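Local coordinates for protein cellulosomal scaffoldin (Acetivibrio cellulolyticus, PDB 4WI0) that forms the X-module and dockerin end of a cellulosomal scaffoldin, which binds calcium and docks with a type II cohesin, at residues B[107-110]-B[111-115]; B[137-140]-B[141-145]; B[59-62]-B[63-66]; B[124-127]-B[128-131]. The protein carries 1 engineered substitution. All coordinates share one frame; numbering follows the deposited sequence.

Contact 1 (B[107-110]-B[111-115]); sequences EDIL and EICKA. With CA (calcium ion), chain C.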
loop_
_atom_site.group_PDB
_atom_site.type_symbol
_atom_site.label_atom_id
_atom_site.label_comp_id
_atom_site.label_asym_id
_atom_site.label_seq_id
_atom_site.Cartn_x
_atom_site.Cartn_y
_atom_site.Cartn_z
ATOM N N GLU B 107 -13.114 1.109 -6.831
ATOM C CA GLU B 107 -13.121 2.529 -7.203
ATOM C C GLU B 107 -12.252 3.351 -6.258
ATOM O O GLU B 107 -11.590 4.299 -6.679
ATOM C CB GLU B 107 -14.543 3.098 -7.229
ATOM C CG GLU B 107 -15.291 2.854 -8.530
ATOM C CD GLU B 107 -15.380 1.386 -8.894
ATOM O OE1 GLU B 107 -15.997 0.613 -8.122
ATOM O OE2 GLU B 107 -14.828 1.004 -9.948
ATOM N N ASP B 108 -12.264 2.972 -4.985
ATOM C CA ASP B 108 -11.426 3.610 -3.972
ATOM C C ASP B 108 -9.955 3.356 -4.254
ATOM O O ASP B 108 -9.137 4.275 -4.168
ATOM C CB ASP B 108 -11.789 3.095 -2.592
ATOM C CG ASP B 108 -13.205 3.444 -2.211
ATOM O OD1 ASP B 108 -13.497 4.643 -2.055
ATOM O OD2 ASP B 108 -14.039 2.530 -2.082
ATOM N N ILE B 109 -9.633 2.116 -4.617
ATOM C CA ILE B 109 -8.271 1.762 -5.033
ATOM C C ILE B 109 -7.868 2.536 -6.281
ATOM O O ILE B 109 -6.769 3.080 -6.343
ATOM C CB ILE B 109 -8.108 0.243 -5.290
ATOM C CG1 ILE B 109 -8.244 -0.517 -3.963
ATOM C CG2 ILE B 109 -6.758 -0.045 -5.958
ATOM C CD1 ILE B 109 -7.878 -1.987 -4.009
ATOM N N LEU B 110 -8.751 2.587 -7.279
ATOM C CA LEU B 110 -8.432 3.298 -8.518
ATOM C C LEU B 110 -8.214 4.790 -8.284
ATOM O O LEU B 110 -7.392 5.413 -8.958
ATOM C CB LEU B 110 -9.501 3.064 -9.587
ATOM C CG LEU B 110 -9.566 1.623 -10.085
ATOM C CD1 LEU B 110 -10.802 1.409 -10.946
ATOM C CD2 LEU B 110 -8.300 1.256 -10.852
ATOM N N GLU B 111 -8.924 5.352 -7.310
ATOM C CA GLU B 111 -8.774 6.758 -6.985
ATOM C C GLU B 111 -7.349 7.064 -6.500
ATOM O O GLU B 111 -6.762 8.071 -6.894
ATOM C CB GLU B 111 -9.811 7.170 -5.930
ATOM C CG GLU B 111 -9.927 8.671 -5.691
ATOM C CD GLU B 111 -10.348 9.456 -6.921
ATOM O OE1 GLU B 111 -10.971 8.890 -7.848
ATOM O OE2 GLU B 111 -10.054 10.664 -6.962
ATOM N N ILE B 112 -6.809 6.194 -5.650
ATOM C CA ILE B 112 -5.434 6.327 -5.155
ATOM C C ILE B 112 -4.420 6.138 -6.296
ATOM O O ILE B 112 -3.423 6.860 -6.388
ATOM C CB ILE B 112 -5.158 5.324 -4.009
ATOM C CG1 ILE B 112 -6.012 5.682 -2.784
ATOM C CG2 ILE B 112 -3.683 5.320 -3.626
ATOM C CD1 ILE B 112 -6.212 4.543 -1.815
ATOM N N CYS B 113 -4.699 5.178 -7.172
ATOM C CA CYS B 113 -3.797 4.836 -8.256
ATOM C C CYS B 113 -3.629 5.941 -9.303
ATOM O O CYS B 113 -2.692 5.899 -10.090
ATOM C CB CYS B 113 -4.240 3.525 -8.909
ATOM S SG CYS B 113 -3.884 2.084 -7.876
ATOM N N LYS B 114 -4.531 6.923 -9.313
ATOM C CA LYS B 114 -4.366 8.108 -10.153
ATOM C C LYS B 114 -3.043 8.850 -9.892
ATOM O O LYS B 114 -2.519 9.502 -10.787
ATOM C CB LYS B 114 -5.544 9.064 -9.971
ATOM C CG LYS B 114 -6.834 8.555 -10.597
ATOM C CD LYS B 114 -8.021 9.465 -10.318
ATOM C CE LYS B 114 -9.301 8.831 -10.853
ATOM N NZ LYS B 114 -10.493 9.701 -10.693
ATOM N N ALA B 115 -2.509 8.744 -8.673
ATOM C CA ALA B 115 -1.228 9.366 -8.342
ATOM C C ALA B 115 -0.222 8.357 -7.791
ATOM O O ALA B 115 0.601 8.710 -6.949
ATOM C CB ALA B 115 -1.453 10.493 -7.342
HETATM CA CA CA C . -15.922 4.061 -1.592
HETATM O O HOH W 1 -12.109 6.337 -8.638
HETATM O O HOH W 2 -16.294 6.321 -2.455
HETATM O O HOH W 3 -16.293 3.438 -3.865
#
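The first calcium-binding loop and helix of the dockerin come together here, in helix 106-113, where Glu107 to Leu110 form one turn and the residues from Glu111 onward continue it. The turns are joined by backbone bonds, among them Glu111 N to Glu107 O at 2.9 Å and Cys113 N to Ile109 O at 3.1 Å. Glu107 O has a second donor in a water at 2.9 Å, and this water also donates to Glu111 OE1, bridging the carbonyl and the carboxylate. With CG anti to the backbone N (chi1 -169°), the Glu111 chain first stands out from the helix, and the bend at chi2 (61°) then turns its carboxylate to the water and to Lys114. The same OE1 is met on its syn side by Lys114 NZ at 3.0 Å, in a salt bridge 30° out of the carboxylate plane made by a lysine extended beyond CG. On another side of the helix, the CG2 branch of Ile109 rests on Cys113 SG at 4.1 Å. Asp108 turns away from the next turn and grips calcium with both oxygens, OD1 and OD2 each 2.5 Å from the metal. Two waters, Asp93, Asp101 and the carbonyl of Ala103 complete the site, while Met94 N and Asn105 N bond to OD1 and OD2 and help to fix the carboxylate. Ile109 and Ile112 pack on Val145 of helix 139-146, Ala115 reaches Ile137 of strand 136-137, and Ile109 and Cys113 also meet the partner protein chain.

Contact 2 (B[137-140]-B[141-145]); sequences ISLE and DVMIV. With CA (calcium ion), chain D.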
loop_
_atom_site.group_PDB
_atom_site.type_symbol
_atom_site.label_atom_id
_atom_site.label_comp_id
_atom_site.label_asym_id
_atom_site.label_seq_id
_atom_site.Cartn_x
_atom_site.Cartn_y
_atom_site.Cartn_z
ATOM N N ILE B 137 2.711 8.229 -2.104
ATOM C CA ILE B 137 1.573 7.396 -2.490
ATOM C C ILE B 137 2.197 6.172 -3.129
ATOM O O ILE B 137 2.789 6.261 -4.209
ATOM C CB ILE B 137 0.599 8.120 -3.447
ATOM C CG1 ILE B 137 0.020 9.359 -2.750
ATOM C CG2 ILE B 137 -0.534 7.185 -3.843
ATOM C CD1 ILE B 137 -0.634 10.363 -3.675
ATOM N N SER B 138 2.101 5.047 -2.427
ATOM C CA SER B 138 2.824 3.828 -2.784
ATOM C C SER B 138 1.927 2.627 -2.517
ATOM O O SER B 138 0.746 2.798 -2.219
ATOM C CB SER B 138 4.123 3.739 -1.970
ATOM O OG SER B 138 3.878 3.718 -0.576
ATOM N N LEU B 139 2.484 1.418 -2.626
ATOM C CA LEU B 139 1.698 0.196 -2.408
ATOM C C LEU B 139 1.136 0.102 -0.981
ATOM O O LEU B 139 0.075 -0.485 -0.781
ATOM C CB LEU B 139 2.525 -1.055 -2.725
ATOM C CG LEU B 139 1.786 -2.401 -2.695
ATOM C CD1 LEU B 139 0.509 -2.361 -3.524
ATOM C CD2 LEU B 139 2.699 -3.512 -3.180
ATOM N N GLU B 140 1.844 0.671 0.001
ATOM C CA GLU B 140 1.332 0.711 1.379
ATOM C C GLU B 140 -0.072 1.297 1.470
ATOM O O GLU B 140 -0.932 0.749 2.157
ATOM C CB GLU B 140 2.251 1.523 2.281
ATOM C CG GLU B 140 3.510 0.784 2.630
ATOM C CD GLU B 140 4.459 1.617 3.433
ATOM O OE1 GLU B 140 4.053 2.027 4.551
ATOM O OE2 GLU B 140 5.600 1.836 2.945
ATOM N N ASP B 141 -0.284 2.420 0.790
ATOM C CA ASP B 141 -1.585 3.095 0.786
ATOM C C ASP B 141 -2.658 2.201 0.175
ATOM O O ASP B 141 -3.769 2.110 0.695
ATOM C CB ASP B 141 -1.497 4.406 0.009
ATOM C CG ASP B 141 -0.451 5.336 0.582
ATOM O OD1 ASP B 141 -0.664 5.847 1.696
ATOM O OD2 ASP B 141 0.603 5.516 -0.068
ATOM N N VAL B 142 -2.311 1.541 -0.927
ATOM C CA VAL B 142 -3.229 0.615 -1.597
ATOM C C VAL B 142 -3.562 -0.594 -0.701
ATOM O O VAL B 142 -4.725 -1.020 -0.631
ATOM C CB VAL B 142 -2.647 0.154 -2.962
ATOM C CG1 VAL B 142 -3.430 -1.021 -3.544
ATOM C CG2 VAL B 142 -2.610 1.319 -3.946
ATOM N N MET B 143 -2.556 -1.146 -0.014
ATOM C CA MET B 143 -2.770 -2.318 0.853
ATOM C C MET B 143 -3.601 -1.976 2.089
ATOM O O MET B 143 -4.312 -2.837 2.610
ATOM C CB MET B 143 -1.446 -2.960 1.284
ATOM C CG MET B 143 -0.633 -3.570 0.148
ATOM S SD MET B 143 -1.458 -4.898 -0.747
ATOM C CE MET B 143 -1.509 -6.142 0.530
ATOM N N ILE B 144 -3.532 -0.726 2.543
ATOM C CA ILE B 144 -4.399 -0.265 3.634
ATOM C C ILE B 144 -5.869 -0.420 3.237
ATOM O O ILE B 144 -6.681 -0.893 4.021
ATOM C CB ILE B 144 -4.102 1.198 4.026
ATOM C CG1 ILE B 144 -2.782 1.271 4.789
ATOM C CG2 ILE B 144 -5.212 1.783 4.897
ATOM C CD1 ILE B 144 -2.261 2.683 4.940
ATOM N N VAL B 145 -6.193 -0.025 2.017
ATOM C CA VAL B 145 -7.557 -0.148 1.504
ATOM C C VAL B 145 -7.904 -1.633 1.380
ATOM O O VAL B 145 -8.984 -2.057 1.796
ATOM C CB VAL B 145 -7.727 0.574 0.145
ATOM C CG1 VAL B 145 -9.158 0.454 -0.363
ATOM C CG2 VAL B 145 -7.348 2.044 0.266
HETATM CA CA CA D . 1.570 6.819 1.913
HETATM O O HOH W 4 3.122 4.970 1.525
#
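Leu139 and Met143, one turn apart at the start of helix 139-146, set their side chains obliquely across each other, with Leu139 CG and Met143 CG 3.9 Å apart. The CD1 branch of Leu139 meets two neighbours, lying 4.1 Å from Val142 CB, where the side chains again cross at a slant, and also against Met143 CG. The leucine reaches both because its CG stands opposite the backbone N (chi1 -173°), so that the branch leans along the helix, and the backbone bond from Met143 N to Leu139 O, at 2.8 Å, holds the same turn. Asp141 is directed differently, back toward the helix start. Its OD2 takes the N-H of Ser138, the N-cap residue, at 2.8 Å in a nearly straight bond (163° at the hydrogen) on the anti lone pair, which leaves the inner side of the carboxylate to the metal. This is one of the two bonds of a capping box; the reciprocal one, from Asp141 N to Ser138 OG, is not made, and OG instead bonds to a water, 2.6 Å away, which itself lies 2.5 Å from calcium. Asp141 binds that ion through both oxygens, OD2 at 2.6 Å, so a single carboxylate secures the helix start and the metal together. Asp130, Asn132, Asp134 and the carbonyl of Ala136 supply the remaining ligands. Ile137, in strand 136-137, pairs by backbone bonds with Thr118 and packs on Ile112 of helix 106-113, and on the outer side Leu139 and Met143 meet the chain of the partner protein, a polar side chain of which bonds to Leu139 N.

Contact 3 (B[59-62]-B[63-66]); sequences ITKA and NYLT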
loop_
_atom_site.group_PDB
_atom_site.type_symbol
_atom_site.label_atom_id
_atom_site.label_comp_id
_atom_site.label_asym_id
_atom_site.label_seq_id
_atom_site.Cartn_x
_atom_site.Cartn_y
_atom_site.Cartn_z
ATOM N N ILE B 59 -18.884 8.105 14.066
ATOM C CA ILE B 59 -17.517 8.582 13.874
ATOM C C ILE B 59 -17.248 8.755 12.389
ATOM O O ILE B 59 -17.458 7.832 11.602
ATOM C CB ILE B 59 -16.477 7.633 14.497
ATOM C CG1 ILE B 59 -16.815 7.342 15.964
ATOM C CG2 ILE B 59 -15.075 8.245 14.406
ATOM C CD1 ILE B 59 -17.557 6.047 16.186
ATOM N N THR B 60 -16.779 9.942 12.014
ATOM C CA THR B 60 -16.555 10.279 10.615
ATOM C C THR B 60 -15.196 10.958 10.422
ATOM O O THR B 60 -14.672 11.608 11.328
ATOM C CB THR B 60 -17.673 11.203 10.069
ATOM O OG1 THR B 60 -17.664 12.453 10.762
ATOM C CG2 THR B 60 -19.055 10.571 10.250
ATOM N N LYS B 61 -14.634 10.786 9.235
ATOM C CA LYS B 61 -13.439 11.529 8.811
ATOM C C LYS B 61 -13.312 11.377 7.312
ATOM O O LYS B 61 -13.593 10.306 6.773
ATOM C CB LYS B 61 -12.162 11.008 9.485
ATOM C CG LYS B 61 -10.966 11.940 9.315
ATOM C CD LYS B 61 -9.719 11.422 10.023
ATOM C CE LYS B 61 -8.502 12.265 9.666
ATOM N NZ LYS B 61 -7.256 11.730 10.282
ATOM N N ALA B 62 -12.903 12.449 6.642
ATOM C CA ALA B 62 -12.728 12.439 5.195
ATOM C C ALA B 62 -11.857 11.251 4.803
ATOM O O ALA B 62 -10.820 11.000 5.424
ATOM C CB ALA B 62 -12.101 13.742 4.724
ATOM N N ASN B 63 -12.303 10.523 3.782
ATOM C CA ASN B 63 -11.613 9.333 3.268
ATOM C C ASN B 63 -11.550 8.107 4.196
ATOM O O ASN B 63 -10.764 7.190 3.938
ATOM C CB ASN B 63 -10.214 9.701 2.739
ATOM C CG ASN B 63 -10.269 10.612 1.524
ATOM O OD1 ASN B 63 -11.265 10.668 0.809
ATOM N ND2 ASN B 63 -9.177 11.327 1.279
ATOM N N TYR B 64 -12.387 8.086 5.240
ATOM C CA TYR B 64 -12.564 6.930 6.124
ATOM C C TYR B 64 -14.002 6.445 6.066
ATOM O O TYR B 64 -14.927 7.244 5.897
ATOM C CB TYR B 64 -12.255 7.285 7.578
ATOM C CG TYR B 64 -10.791 7.376 7.874
ATOM C CD1 TYR B 64 -10.076 8.507 7.537
ATOM C CD2 TYR B 64 -10.114 6.320 8.484
ATOM C CE1 TYR B 64 -8.711 8.594 7.789
ATOM C CE2 TYR B 64 -8.752 6.399 8.746
ATOM C CZ TYR B 64 -8.054 7.539 8.390
ATOM O OH TYR B 64 -6.694 7.630 8.655
ATOM N N LEU B 65 -14.186 5.141 6.246
ATOM C CA LEU B 65 -15.516 4.541 6.280
ATOM C C LEU B 65 -16.218 4.909 7.598
ATOM O O LEU B 65 -15.730 4.617 8.691
ATOM C CB LEU B 65 -15.409 3.027 6.138
ATOM C CG LEU B 65 -16.705 2.256 5.976
ATOM C CD1 LEU B 65 -17.326 2.534 4.617
ATOM C CD2 LEU B 65 -16.423 0.778 6.158
ATOM N N THR B 66 -17.353 5.577 7.475
ATOM C CA THR B 66 -18.117 6.029 8.627
ATOM C C THR B 66 -18.490 4.849 9.528
ATOM O O THR B 66 -18.854 3.778 9.047
ATOM C CB THR B 66 -19.352 6.842 8.159
ATOM O OG1 THR B 66 -18.897 8.076 7.584
ATOM C CG2 THR B 66 -20.311 7.149 9.328
HETATM O O HOH W 5 -16.125 8.916 7.656
#
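The chain reverses through a type II beta turn from Lys61 to Tyr64, closed by Tyr64 N to Lys61 O at 3.0 Å, with Asn63 taking the positive phi (67°) of the third position. Beyond the turn a water stands between the two arms. It donates to Tyr64 O at 2.7 Å, accepts from Lys61 N and bonds to Thr66 OG1, tying together backbones that do not pair directly there. The extended Lys61 side chain lies alongside Tyr64 and points the same way, its CD 3.7 Å from ring atom CE1 in an oblique approach, while Ala62 O sits at the ring edge, 3.4 Å from CD1. The lysine ends beyond the ring at Ala24 O and makes a cation-pi contact with Phe26, whose ring also meets that of Tyr64 edge-to-face. Thr60 and Thr66 run side by side, CG2 of the first 3.7 Å from OG1 of the second. Asn63 OD1 bonds to Ala95 N, in the chain just after Asp93, a ligand of the first calcium, the Asn63 side chain being about 8 Å from the ion. The arrangement is a beta hairpin connection, joining antiparallel strands 53-60 and 67-74 of the X-module, with its tip turned to the dockerin.

Contact 4 (B[124-127]-B[128-131]); sequences KYQV and GLDL. With CA (calcium ion), chain D.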
loop_
_atom_site.group_PDB
_atom_site.type_symbol
_atom_site.label_atom_id
_atom_site.label_comp_id
_atom_site.label_asym_id
_atom_site.label_seq_id
_atom_site.Cartn_x
_atom_site.Cartn_y
_atom_site.Cartn_z
ATOM N N LYS B 124 1.629 15.949 -9.117
ATOM C CA LYS B 124 0.567 14.942 -9.197
ATOM C C LYS B 124 0.135 14.377 -7.836
ATOM O O LYS B 124 -0.963 13.840 -7.705
ATOM C CB LYS B 124 1.012 13.803 -10.113
ATOM C CG LYS B 124 -0.020 12.712 -10.296
ATOM C CD LYS B 124 0.391 11.746 -11.388
ATOM C CE LYS B 124 0.045 12.277 -12.763
ATOM N NZ LYS B 124 0.378 11.255 -13.789
ATOM N N TYR B 125 0.999 14.479 -6.833
ATOM C CA TYR B 125 0.677 14.000 -5.489
ATOM C C TYR B 125 -0.480 14.787 -4.852
ATOM O O TYR B 125 -0.514 16.011 -4.909
ATOM C CB TYR B 125 1.924 14.096 -4.617
ATOM C CG TYR B 125 1.736 13.834 -3.141
ATOM C CD1 TYR B 125 1.267 14.836 -2.289
ATOM C CD2 TYR B 125 2.080 12.604 -2.582
ATOM C CE1 TYR B 125 1.119 14.611 -0.933
ATOM C CE2 TYR B 125 1.936 12.372 -1.225
ATOM C CZ TYR B 125 1.458 13.383 -0.408
ATOM O OH TYR B 125 1.312 13.168 0.934
ATOM N N GLN B 126 -1.418 14.069 -4.242
ATOM C CA GLN B 126 -2.500 14.686 -3.478
ATOM C C GLN B 126 -2.500 14.096 -2.075
ATOM O O GLN B 126 -2.630 12.882 -1.910
ATOM C CB GLN B 126 -3.847 14.421 -4.144
ATOM C CG GLN B 126 -3.941 14.854 -5.601
ATOM C CD GLN B 126 -5.165 14.268 -6.297
ATOM O OE1 GLN B 126 -6.206 14.052 -5.671
ATOM N NE2 GLN B 126 -5.041 13.997 -7.594
ATOM N N VAL B 127 -2.369 14.953 -1.068
ATOM C CA VAL B 127 -2.222 14.501 0.317
ATOM C C VAL B 127 -3.351 13.554 0.761
ATOM O O VAL B 127 -3.115 12.627 1.528
ATOM C CB VAL B 127 -2.073 15.698 1.295
ATOM C CG1 VAL B 127 -3.372 16.481 1.425
ATOM C CG2 VAL B 127 -1.588 15.221 2.655
ATOM N N GLY B 128 -4.563 13.775 0.259
ATOM C CA GLY B 128 -5.702 12.905 0.555
ATOM C C GLY B 128 -5.552 11.452 0.143
ATOM O O GLY B 128 -6.135 10.564 0.772
ATOM N N LEU B 129 -4.787 11.202 -0.919
ATOM C CA LEU B 129 -4.559 9.846 -1.416
ATOM C C LEU B 129 -3.438 9.146 -0.641
ATOM O O LEU B 129 -3.326 7.915 -0.653
ATOM C CB LEU B 129 -4.235 9.883 -2.912
ATOM C CG LEU B 129 -5.231 10.636 -3.812
ATOM C CD1 LEU B 129 -4.790 10.554 -5.262
ATOM C CD2 LEU B 129 -6.652 10.121 -3.662
ATOM N N ASP B 130 -2.606 9.949 0.023
ATOM C CA ASP B 130 -1.571 9.453 0.930
ATOM C C ASP B 130 -2.231 9.119 2.271
ATOM O O ASP B 130 -2.178 9.908 3.212
ATOM C CB ASP B 130 -0.468 10.522 1.085
ATOM C CG ASP B 130 0.656 10.097 2.019
ATOM O OD1 ASP B 130 0.637 8.944 2.512
ATOM O OD2 ASP B 130 1.575 10.920 2.251
ATOM N N LEU B 131 -2.828 7.929 2.343
ATOM C CA LEU B 131 -3.633 7.510 3.486
ATOM C C LEU B 131 -2.850 7.467 4.798
ATOM O O LEU B 131 -3.347 7.940 5.811
ATOM C CB LEU B 131 -4.293 6.149 3.227
ATOM C CG LEU B 131 -5.311 6.094 2.087
ATOM C CD1 LEU B 131 -5.964 4.723 1.998
ATOM C CD2 LEU B 131 -6.376 7.166 2.264
HETATM CA CA CA D . 1.570 6.819 1.913
HETATM O O HOH W 4 3.122 4.970 1.525
#
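Hydrogen bonds carry most of this contact, and the shortest is made by side chains. Tyr125 OH donates to Asp130 OD2 at 2.6 Å, on the anti lone pair of that oxygen. The acceptor lies in the plane of the ring, at its edge, whereas the carboxylate itself is turned 75° from the ring, so the two flat groups meet obliquely rather than stacking. Tyr125 arrives there with CG opposite its own backbone N (chi1 171°), which swings the ring along the loop to Asp130. In the backbone, Leu129 N bonds to Gln126 O at 2.9 Å from well above the carbonyl plane, and a weak bond runs from Asp130 N to Val127 O at 3.1 Å. The chain then bends again in an inverse gamma turn centred on Asp130.

Van der Waals contact joins Gln126 and Leu129, which lie side by side and point the same way, with Gln126 CB 4.0 Å from Leu129 CG and the amide of the glutamine lying along the leucine, against its CD1 branch.

Metal binding uses the other carboxylate oxygen, Asp130 OD1, 2.4 Å from calcium in the second site of the dockerin. The two oxygens thus divide their work: OD1 binds the metal, and OD2 is held by Tyr125 and by Gly135 N. Tyr125 is therefore a second-shell residue that fixes the rotation of a first-shell ligand, and its donated bond, with that of Gly135, would be expected to spread the negative charge and favour the ionised carboxylate.

From the N terminus, contact 3 comes first, turning the chain between two strands of the X-module sheet, and contacts 1, 4 and 2 follow in the dockerin. All four are local and lie in series, so none nests in or crosses another. Contacts 4 and 2 bracket the second calcium loop and share its metal and a water, whereas contact 1 ends the first loop. In the dockerin core, Leu131 of contact 4 touches both Ile112 of contact 1 and Val145 of contact 2, bringing the two calcium-binding halves together. Contact 3 comes within 3.2 Å of contact 4, Asn63 ND2 to Gly128 O, where the X-module meets the dockerin.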